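Local coordinates for protein phosphoribosylaminoimidazole carboxylase, ATPase subunit (Thermotoga maritima, PDB 3AX6) that probably catalyses the ATP-dependent joining of bicarbonate to 5-aminoimidazole ribonucleotide, giving N5-carboxyaminoimidazole ribonucleotide in purine biosynthesis, at residues A191-V196 with G266-E271. Residues are numbered along the deposited sequence; the frame is centred on the assembly and turned at random.
Sequences ACYPVV and GHYTIE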
loop_
_atom_site.group_PDB
_atom_site.type_symbol
_atom_site.label_atom_id
_atom_site.label_comp_id
_atom_site.label_asym_id
_atom_site.label_seq_id
_atom_site.Cartn_x
_atom_site.Cartn_y
_atom_site.Cartn_z
ATOM N N ALA A 191 14.545 6.800 -13.483
ATOM C CA ALA A 191 14.572 5.990 -12.273
ATOM C C ALA A 191 14.542 4.533 -12.725
ATOM O O ALA A 191 13.567 4.082 -13.315
ATOM C CB ALA A 191 13.352 6.300 -11.409
ATOM N N CYS A 192 15.608 3.796 -12.456
ATOM C CA CYS A 192 15.656 2.410 -12.892
ATOM C C CYS A 192 15.545 1.435 -11.727
ATOM O O CYS A 192 16.191 1.598 -10.695
ATOM C CB CYS A 192 16.946 2.153 -13.681
ATOM S SG CYS A 192 16.964 0.572 -14.574
ATOM N N TYR A 193 14.718 0.415 -11.914
ATOM C CA TYR A 193 14.493 -0.601 -10.897
ATOM C C TYR A 193 15.435 -1.770 -11.066
ATOM O O TYR A 193 16.166 -1.852 -12.045
ATOM C CB TYR A 193 13.043 -1.096 -10.968
ATOM C CG TYR A 193 12.070 -0.151 -10.296
ATOM C CD1 TYR A 193 11.843 -0.206 -8.922
ATOM C CD2 TYR A 193 11.406 0.829 -11.030
ATOM C CE1 TYR A 193 10.976 0.694 -8.300
ATOM C CE2 TYR A 193 10.547 1.729 -10.421
ATOM C CZ TYR A 193 10.335 1.660 -9.060
ATOM O OH TYR A 193 9.482 2.563 -8.474
ATOM N N PRO A 194 15.461 -2.676 -10.085
ATOM C CA PRO A 194 16.358 -3.819 -10.245
ATOM C C PRO A 194 15.849 -4.655 -11.429
ATOM O O PRO A 194 14.684 -4.545 -11.825
ATOM C CB PRO A 194 16.211 -4.559 -8.917
ATOM C CG PRO A 194 15.888 -3.456 -7.948
ATOM C CD PRO A 194 14.907 -2.621 -8.720
ATOM N N VAL A 195 16.722 -5.461 -12.016
ATOM C CA VAL A 195 16.287 -6.304 -13.108
ATOM C C VAL A 195 15.737 -7.552 -12.424
ATOM O O VAL A 195 16.285 -7.995 -11.418
ATOM C CB VAL A 195 17.462 -6.650 -14.081
ATOM C CG1 VAL A 195 18.780 -6.238 -13.486
ATOM C CG2 VAL A 195 17.463 -8.129 -14.409
ATOM N N VAL A 196 14.634 -8.094 -12.937
ATOM C CA VAL A 196 14.054 -9.290 -12.338
ATOM C C VAL A 196 14.091 -10.476 -13.284
ATOM O O VAL A 196 14.266 -10.320 -14.495
ATOM C CB VAL A 196 12.604 -9.055 -11.863
ATOM C CG1 VAL A 196 12.593 -8.002 -10.772
ATOM C CG2 VAL A 196 11.722 -8.646 -13.024
ATOM N N GLY A 266 6.365 -6.171 -12.358
ATOM C CA GLY A 266 6.830 -5.151 -11.432
ATOM C C GLY A 266 6.072 -5.079 -10.112
ATOM O O GLY A 266 6.315 -4.183 -9.304
ATOM N N HIS A 267 5.153 -6.010 -9.874
ATOM C CA HIS A 267 4.389 -5.984 -8.622
ATOM C C HIS A 267 5.288 -6.171 -7.404
ATOM O O HIS A 267 4.950 -5.752 -6.298
ATOM C CB HIS A 267 3.297 -7.063 -8.615
ATOM C CG HIS A 267 2.141 -6.757 -9.513
ATOM N ND1 HIS A 267 1.617 -5.488 -9.644
ATOM C CD2 HIS A 267 1.410 -7.552 -10.332
ATOM C CE1 HIS A 267 0.618 -5.514 -10.508
ATOM N NE2 HIS A 267 0.472 -6.754 -10.941
ATOM N N TYR A 268 6.435 -6.801 -7.605
ATOM C CA TYR A 268 7.354 -7.032 -6.505
ATOM C C TYR A 268 7.734 -5.717 -5.841
ATOM O O TYR A 268 7.930 -5.662 -4.621
ATOM C CB TYR A 268 8.610 -7.749 -7.011
ATOM C CG TYR A 268 9.597 -6.860 -7.722
ATOM C CD1 TYR A 268 10.619 -6.235 -7.020
ATOM C CD2 TYR A 268 9.503 -6.628 -9.102
ATOM C CE1 TYR A 268 11.534 -5.399 -7.659
ATOM C CE2 TYR A 268 10.418 -5.783 -9.753
ATOM C CZ TYR A 268 11.430 -5.174 -9.016
ATOM O OH TYR A 268 12.335 -4.320 -9.617
ATOM N N THR A 269 7.829 -4.653 -6.637
ATOM C CA THR A 269 8.217 -3.344 -6.110
ATOM C C THR A 269 7.338 -2.875 -4.942
ATOM O O THR A 269 7.809 -2.150 -4.058
ATOM C CB THR A 269 8.197 -2.250 -7.221
ATOM O OG1 THR A 269 6.862 -2.085 -7.715
ATOM C CG2 THR A 269 9.117 -2.641 -8.385
ATOM N N ILE A 270 6.074 -3.294 -4.937
ATOM C CA ILE A 270 5.131 -2.898 -3.889
ATOM C C ILE A 270 5.569 -3.397 -2.521
ATOM O O ILE A 270 5.396 -2.707 -1.514
ATOM C CB ILE A 270 3.715 -3.450 -4.170
ATOM C CG1 ILE A 270 3.171 -2.848 -5.465
ATOM C CG2 ILE A 270 2.780 -3.133 -3.008
ATOM C CD1 ILE A 270 1.909 -3.521 -5.971
ATOM N N GLU A 271 6.158 -4.589 -2.502
ATOM C CA GLU A 271 6.599 -5.210 -1.261
ATOM C C GLU A 271 8.089 -5.096 -0.957
ATOM O O GLU A 271 8.473 -5.140 0.205
ATOM C CB GLU A 271 6.264 -6.706 -1.264
ATOM C CG GLU A 271 4.914 -7.108 -1.845
ATOM C CD GLU A 271 3.736 -6.631 -1.018
ATOM O OE1 GLU A 271 3.886 -6.470 0.217
ATOM O OE2 GLU A 271 2.650 -6.431 -1.608
HETATM O O HOH W 1 12.191 -4.255 -12.228
#
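Thr269, whose methyl packs on Tyr193, grips Gly266 O twice, through OG1 at 2.7 Å and through its backbone N. The OG1 bond runs almost straight off the carbonyl, with a C=O...OG1 angle of 175°; Gln277 N also bonds to this hydroxyl. These bonds tie Gly266 to the short helix 268-272, which sits against strand 190-198, in the ATP-grasp part of the large antiparallel sheet. Tyr268 does most of the bridging. With CG set between the backbone N and the carbonyl carbon (chi1 78°), its ring extends to the strand as a slab between two methyls. Val196 CG1 presses on one face, 3.3 Å from Tyr268 CE2, while Thr269 CG2 lies over the opposite face, offset toward the rim. That same Thr269 CG2 meets Tyr193 CD1 obliquely at 3.7 Å, so one methyl touches both aromatic rings. The far end of the Tyr193 ring is anchored by a hydrogen bond from OH to Thr275 O. Without the ring, as with an alanine at Tyr268, Val196 CG1 and Thr269 CG2 would probably lose the surface that separates them. Val196 also packs on Ala179 of the neighbouring strand, and its side chain is about 13 Å from the bound ADP, so this is structural packing away from the nucleotide. At the ring's rim, Pro194 CD lies 3.2 Å from Tyr268 OH, near the ring plane. A water in that plane completes the link: it donates to Pro194 O at 2.5 Å and hydrogen-bonds with Tyr268 OH at 2.6 Å.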